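Local coordinates for xylose isomerase-like TIM barrel domain-containing protein (Parabacteroides distasonis, PDB 4KW2) that is of unknown function but adopts the xylose isomerase-like TIM barrel fold and may be an isomerase or related enzyme, at residues Trp22-Gln27 with Phe259-Ser264; Ile199-Leu204 with Asn236-Ile241. All coordinates share one frame; numbering follows the deposited sequence.

The chain opens with the first barrel strand, 23-27, and ends with helix 250-262; contact 1 brings these two ends together and so closes a loop of more than 200 residues that holds nearly the whole fold. Contact 2 lies within that loop and closes a much shorter one, in which strand 199-204 leads through helix 222-232 to the parallel strand 238-241. Nothing crosses: the small loop sits wholly in the large one. The two contacts meet along the barrel seam, where strand 238-241 also pairs with strand 23-27, Lys23 O and Ile239 N lying 2.7 Å apart, while the following helix, 250-262, covers the outside of strand 23-27.

Contact 1. Residues Trp22-Gln27 with Phe259-Ser264; sequences WKVGIQ and FLQKCS
The indole N-H of Trp22 is spent on the last turn of the C-terminal helix: NE1 donates to the carbonyl oxygen of Leu260 at 2.9 Å, in the plane of that carbonyl, the oxygen tilted 17° from the ring plane. Over the centre of one indole face sits Ser264, whose OG stands 3.2 Å above it, while a weak bond of 3.4 Å runs from Trp22 N to the same OG. Cys263 comes in obliquely, its SG 3.6 Å from Trp22 CH2, a sulfur-aromatic contact, though both end residues are poorly ordered. With CG set between the backbone N and the carbonyl carbon (chi1 55°), the indole leaves the chain just ahead of strand 23-27 and lies beside the helix. Here the last helix of a TIM barrel packs on the outside of its first strand, completing the outer layer where the sheet closes. Were Trp22 an alanine, the Leu260 carbonyl would probably lose this donor, and Ser264 and Cys263 the ring they rest on. Two residues on, in the strand itself, Val24 turns its compact side chain to the helix, CG2 meeting Gln261 CG at 3.8 Å, and the two cross at about a right angle. Gln261 NE2 donates to Gly47 O and to a water that in turn donates to Val24 O. Ile239 lies across the indole from Ser264, and Leu230 of helix 222-232 also touches the ring.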
loop_
_atom_site.group_PDB
_atom_site.type_symbol
_atom_site.label_atom_id
_atom_site.label_comp_id
_atom_site.label_asym_id
_atom_site.label_seq_id
_atom_site.Cartn_x
_atom_site.Cartn_y
_atom_site.Cartn_z
ATOM N N TRP A 22 10.525 -21.151 -18.409
ATOM C CA TRP A 22 9.977 -19.787 -18.477
ATOM C C TRP A 22 11.096 -18.752 -18.473
ATOM O O TRP A 22 12.257 -19.098 -18.280
ATOM C CB TRP A 22 9.027 -19.522 -17.296
ATOM C CG TRP A 22 9.646 -19.771 -15.949
ATOM C CD1 TRP A 22 10.524 -18.964 -15.283
ATOM C CD2 TRP A 22 9.438 -20.913 -15.111
ATOM N NE1 TRP A 22 10.874 -19.534 -14.084
ATOM C CE2 TRP A 22 10.222 -20.730 -13.953
ATOM C CE3 TRP A 22 8.666 -22.075 -15.229
ATOM C CZ2 TRP A 22 10.254 -21.664 -12.919
ATOM C CZ3 TRP A 22 8.697 -23.001 -14.201
ATOM C CH2 TRP A 22 9.487 -22.791 -13.061
ATOM N N LYS A 23 10.737 -17.485 -18.675
ATOM C CA LYS A 23 11.692 -16.378 -18.589
ATOM C C LYS A 23 11.468 -15.576 -17.315
ATOM O O LYS A 23 10.332 -15.375 -16.896
ATOM C CB LYS A 23 11.535 -15.432 -19.769
ATOM C CG LYS A 23 11.623 -16.073 -21.139
ATOM C CD LYS A 23 11.172 -15.079 -22.201
ATOM C CE LYS A 23 10.779 -15.766 -23.496
ATOM N NZ LYS A 23 11.971 -16.301 -24.199
ATOM N N VAL A 24 12.558 -15.108 -16.717
ATOM C CA VAL A 24 12.497 -14.228 -15.566
ATOM C C VAL A 24 13.047 -12.862 -15.965
ATOM O O VAL A 24 14.211 -12.743 -16.361
ATOM C CB VAL A 24 13.316 -14.772 -14.377
ATOM C CG1 VAL A 24 13.066 -13.924 -13.133
ATOM C CG2 VAL A 24 12.964 -16.231 -14.117
ATOM N N GLY A 25 12.202 -11.840 -15.856
ATOM C CA GLY A 25 12.589 -10.471 -16.164
ATOM C C GLY A 25 12.263 -9.510 -15.042
ATOM O O GLY A 25 11.593 -9.863 -14.066
ATOM N N ILE A 26 12.740 -8.282 -15.185
ATOM C CA ILE A 26 12.445 -7.240 -14.217
ATOM C C ILE A 26 11.440 -6.230 -14.763
ATOM O O ILE A 26 11.456 -5.909 -15.950
ATOM C CB ILE A 26 13.730 -6.512 -13.782
ATOM C CG1 ILE A 26 13.466 -5.685 -12.525
ATOM C CG2 ILE A 26 14.287 -5.632 -14.901
ATOM C CD1 ILE A 26 14.714 -5.074 -11.942
ATOM N N GLN A 27 10.562 -5.741 -13.890
ATOM C CA GLN A 27 9.781 -4.539 -14.183
ATOM C C GLN A 27 10.658 -3.343 -13.870
ATOM O O GLN A 27 11.091 -3.169 -12.727
ATOM C CB GLN A 27 8.518 -4.479 -13.336
ATOM C CG GLN A 27 7.557 -5.627 -13.582
ATOM C CD GLN A 27 6.298 -5.509 -12.749
ATOM O OE1 GLN A 27 5.745 -4.415 -12.594
ATOM N NE2 GLN A 27 5.844 -6.635 -12.190
ATOM N N PHE A 259 16.073 -19.371 -7.230
ATOM C CA PHE A 259 15.104 -20.449 -7.436
ATOM C C PHE A 259 14.215 -20.216 -8.659
ATOM O O PHE A 259 13.818 -21.163 -9.337
ATOM C CB PHE A 259 14.240 -20.622 -6.194
ATOM C CG PHE A 259 15.019 -20.998 -4.974
ATOM C CD1 PHE A 259 15.435 -22.309 -4.780
ATOM C CD2 PHE A 259 15.361 -20.039 -4.028
ATOM C CE1 PHE A 259 16.164 -22.658 -3.658
ATOM C CE2 PHE A 259 16.086 -20.381 -2.902
ATOM C CZ PHE A 259 16.489 -21.693 -2.715
ATOM N N LEU A 260 13.903 -18.953 -8.931
ATOM C CA LEU A 260 13.082 -18.601 -10.081
ATOM C C LEU A 260 13.793 -18.890 -11.397
ATOM O O LEU A 260 13.145 -19.202 -12.391
ATOM C CB LEU A 260 12.699 -17.126 -10.026
ATOM C CG LEU A 260 11.791 -16.728 -8.869
ATOM C CD1 LEU A 260 11.746 -15.211 -8.755
ATOM C CD2 LEU A 260 10.395 -17.304 -9.049
ATOM N N GLN A 261 15.120 -18.788 -11.394
ATOM C CA GLN A 261 15.925 -18.980 -12.602
ATOM C C GLN A 261 16.514 -20.375 -12.734
ATOM O O GLN A 261 16.441 -20.959 -13.806
ATOM C CB GLN A 261 17.059 -17.961 -12.652
ATOM C CG GLN A 261 16.593 -16.572 -13.032
ATOM C CD GLN A 261 17.700 -15.548 -12.942
ATOM O OE1 GLN A 261 18.521 -15.589 -12.025
ATOM N NE2 GLN A 261 17.728 -14.618 -13.895
ATOM N N LYS A 262 17.107 -20.898 -11.660
ATOM C CA LYS A 262 17.830 -22.181 -11.724
ATOM C C LYS A 262 16.921 -23.384 -11.952
ATOM O O LYS A 262 17.396 -24.438 -12.375
ATOM C CB LYS A 262 18.698 -22.407 -10.481
ATOM C CG LYS A 262 19.917 -21.498 -10.437
ATOM C CD LYS A 262 20.492 -21.346 -9.034
ATOM C CE LYS A 262 21.510 -22.416 -8.679
ATOM N NZ LYS A 262 22.395 -21.954 -7.571
ATOM N N CYS A 263 15.628 -23.241 -11.672
ATOM C CA CYS A 263 14.663 -24.254 -12.088
ATOM C C CYS A 263 14.620 -24.325 -13.617
ATOM O O CYS A 263 14.584 -25.413 -14.199
ATOM C CB CYS A 263 13.272 -23.949 -11.540
ATOM S SG CYS A 263 12.023 -25.160 -12.044
ATOM N N SER A 264 14.635 -23.157 -14.253
ATOM C CA SER A 264 14.679 -23.059 -15.705
ATOM C C SER A 264 16.116 -22.869 -16.187
ATOM O O SER A 264 16.911 -23.810 -16.202
ATOM C CB SER A 264 13.808 -21.895 -16.168
ATOM O OG SER A 264 12.469 -22.090 -15.759
HETATM O O HOH W 1 16.630 -13.886 -16.494
#

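Contact 2. Residues Ile199-Leu204 with Asn236-Ile241; sequences IKVAHL and NGLISI
Leu204 lays its two methyl branches against Ile239 and Ile241, CD1 coming within 4.0 Å of Ile239 CG2 and CD2 equally near Ile241 CG2. The side chains meet at a slant, so one leucine spans two isoleucines on alternate positions of the neighbouring strand. Ile239 sends CG2 to it because that branch lies anti to the backbone N, while CG1 stands beside the N (chi1 -55°). Ala202 points to this same face, which looks out to helix 222-232: Phe226 touches Leu204 and Leu230 touches Ile239, so branched apolar residues suit the layer between barrel and helix. Strands 199-204 and 238-241 run parallel, joined through that helix as a right-handed beta-alpha-beta unit, the repeat from which a TIM barrel is built. Four backbone bonds zip them together: Leu238 N to Lys200 O, Ala202 N to Leu238 O at 2.8 Å, Ser240 N to Ala202 O, and Leu204 N to Ser240 O at 3.0 Å. At the entry to the second strand Gly237 passes with its CA 3.3 Å from Lys200 O, where a beta carbon would collide with that oxygen. The face carrying Val201, His203, Leu238 and Ser240 turns to the barrel interior. Val201 CG1 rests on Ser240 CB, and His203 CD2 approaches the same CB obliquely at 3.9 Å. Beyond this apolar touch the polar ends share one partner, Glu52: His203 NE2 bonds its OE2 and Ser240 OG its OE1. Both oxygens of the Glu52 carboxylate are thus engaged from neighbouring strands, which probably holds the carboxylate and the imidazole each in a fixed rotation.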
loop_
_atom_site.group_PDB
_atom_site.type_symbol
_atom_site.label_atom_id
_atom_site.label_comp_id
_atom_site.label_asym_id
_atom_site.label_seq_id
_atom_site.Cartn_x
_atom_site.Cartn_y
_atom_site.Cartn_z
ATOM N N ILE A 199 -1.925 -17.702 -20.425
ATOM C CA ILE A 199 -1.198 -16.905 -19.434
ATOM C C ILE A 199 0.204 -16.632 -19.962
ATOM O O ILE A 199 1.042 -17.532 -19.987
ATOM C CB ILE A 199 -1.064 -17.613 -18.066
ATOM C CG1 ILE A 199 -2.426 -18.080 -17.535
ATOM C CG2 ILE A 199 -0.393 -16.685 -17.061
ATOM C CD1 ILE A 199 -3.413 -16.961 -17.279
ATOM N N LYS A 200 0.459 -15.393 -20.376
ATOM C CA LYS A 200 1.733 -15.044 -21.004
ATOM C C LYS A 200 2.715 -14.357 -20.056
ATOM O O LYS A 200 3.921 -14.489 -20.228
ATOM C CB LYS A 200 1.489 -14.169 -22.234
ATOM C CG LYS A 200 0.748 -14.899 -23.338
ATOM C CD LYS A 200 0.711 -14.094 -24.621
ATOM C CE LYS A 200 -0.197 -14.746 -25.655
ATOM N NZ LYS A 200 0.239 -16.121 -26.023
ATOM N N VAL A 201 2.200 -13.622 -19.073
ATOM C CA VAL A 201 3.036 -12.880 -18.140
ATOM C C VAL A 201 2.496 -13.022 -16.717
ATOM O O VAL A 201 1.294 -12.951 -16.494
ATOM C CB VAL A 201 3.108 -11.377 -18.518
ATOM C CG1 VAL A 201 3.942 -10.589 -17.513
ATOM C CG2 VAL A 201 3.674 -11.210 -19.921
ATOM N N ALA A 202 3.397 -13.225 -15.761
ATOM C CA ALA A 202 3.043 -13.205 -14.351
ATOM C C ALA A 202 3.768 -12.049 -13.673
ATOM O O ALA A 202 4.990 -12.005 -13.661
ATOM C CB ALA A 202 3.417 -14.522 -13.695
ATOM N N HIS A 203 3.004 -11.114 -13.116
ATOM C CA HIS A 203 3.558 -10.004 -12.344
ATOM C C HIS A 203 3.746 -10.392 -10.889
ATOM O O HIS A 203 2.779 -10.667 -10.189
ATOM C CB HIS A 203 2.626 -8.795 -12.402
ATOM C CG HIS A 203 2.800 -7.954 -13.621
ATOM N ND1 HIS A 203 2.177 -6.734 -13.773
ATOM C CD2 HIS A 203 3.541 -8.141 -14.737
ATOM C CE1 HIS A 203 2.518 -6.212 -14.937
ATOM N NE2 HIS A 203 3.344 -7.045 -15.542
ATOM N N LEU A 204 4.995 -10.421 -10.445
ATOM C CA LEU A 204 5.320 -10.520 -9.026
ATOM C C LEU A 204 5.578 -9.125 -8.504
ATOM O O LEU A 204 6.560 -8.489 -8.892
ATOM C CB LEU A 204 6.573 -11.361 -8.806
ATOM C CG LEU A 204 6.376 -12.831 -8.475
ATOM C CD1 LEU A 204 5.482 -13.490 -9.514
ATOM C CD2 LEU A 204 7.737 -13.503 -8.402
ATOM N N ASN A 236 5.239 -21.284 -19.266
ATOM C CA ASN A 236 6.408 -20.983 -20.086
ATOM C C ASN A 236 6.420 -19.542 -20.599
ATOM O O ASN A 236 7.030 -19.244 -21.611
ATOM C CB ASN A 236 6.535 -21.992 -21.239
ATOM C CG ASN A 236 5.297 -22.055 -22.113
ATOM O OD1 ASN A 236 4.415 -21.196 -22.038
ATOM N ND2 ASN A 236 5.223 -23.082 -22.948
ATOM N N GLY A 237 5.756 -18.650 -19.876
ATOM C CA GLY A 237 5.733 -17.243 -20.229
ATOM C C GLY A 237 6.804 -16.478 -19.484
ATOM O O GLY A 237 7.850 -17.022 -19.146
ATOM N N LEU A 238 6.521 -15.210 -19.214
ATOM C CA LEU A 238 7.465 -14.318 -18.562
ATOM C C LEU A 238 7.044 -14.070 -17.119
ATOM O O LEU A 238 5.922 -13.643 -16.863
ATOM C CB LEU A 238 7.534 -12.998 -19.334
ATOM C CG LEU A 238 8.338 -11.837 -18.738
ATOM C CD1 LEU A 238 9.825 -12.161 -18.720
ATOM C CD2 LEU A 238 8.066 -10.554 -19.507
ATOM N N ILE A 239 7.946 -14.348 -16.180
ATOM C CA ILE A 239 7.781 -13.919 -14.796
ATOM C C ILE A 239 8.441 -12.554 -14.688
ATOM O O ILE A 239 9.665 -12.432 -14.770
ATOM C CB ILE A 239 8.443 -14.872 -13.780
ATOM C CG1 ILE A 239 7.934 -16.298 -13.960
ATOM C CG2 ILE A 239 8.158 -14.410 -12.355
ATOM C CD1 ILE A 239 8.646 -17.301 -13.075
ATOM N N SER A 240 7.618 -11.533 -14.506
ATOM C CA SER A 240 8.086 -10.166 -14.480
ATOM C C SER A 240 8.038 -9.656 -13.042
ATOM O O SER A 240 6.953 -9.435 -12.485
ATOM C CB SER A 240 7.211 -9.319 -15.398
ATOM O OG SER A 240 7.860 -8.111 -15.708
ATOM N N ILE A 241 9.210 -9.476 -12.442
ATOM C CA ILE A 241 9.289 -9.164 -11.025
ATOM C C ILE A 241 9.450 -7.668 -10.740
ATOM O O ILE A 241 10.112 -6.929 -11.475
ATOM C CB ILE A 241 10.407 -9.963 -10.310
ATOM C CG1 ILE A 241 11.800 -9.434 -10.653
ATOM C CG2 ILE A 241 10.313 -11.444 -10.660
ATOM C CD1 ILE A 241 12.663 -9.210 -9.434
#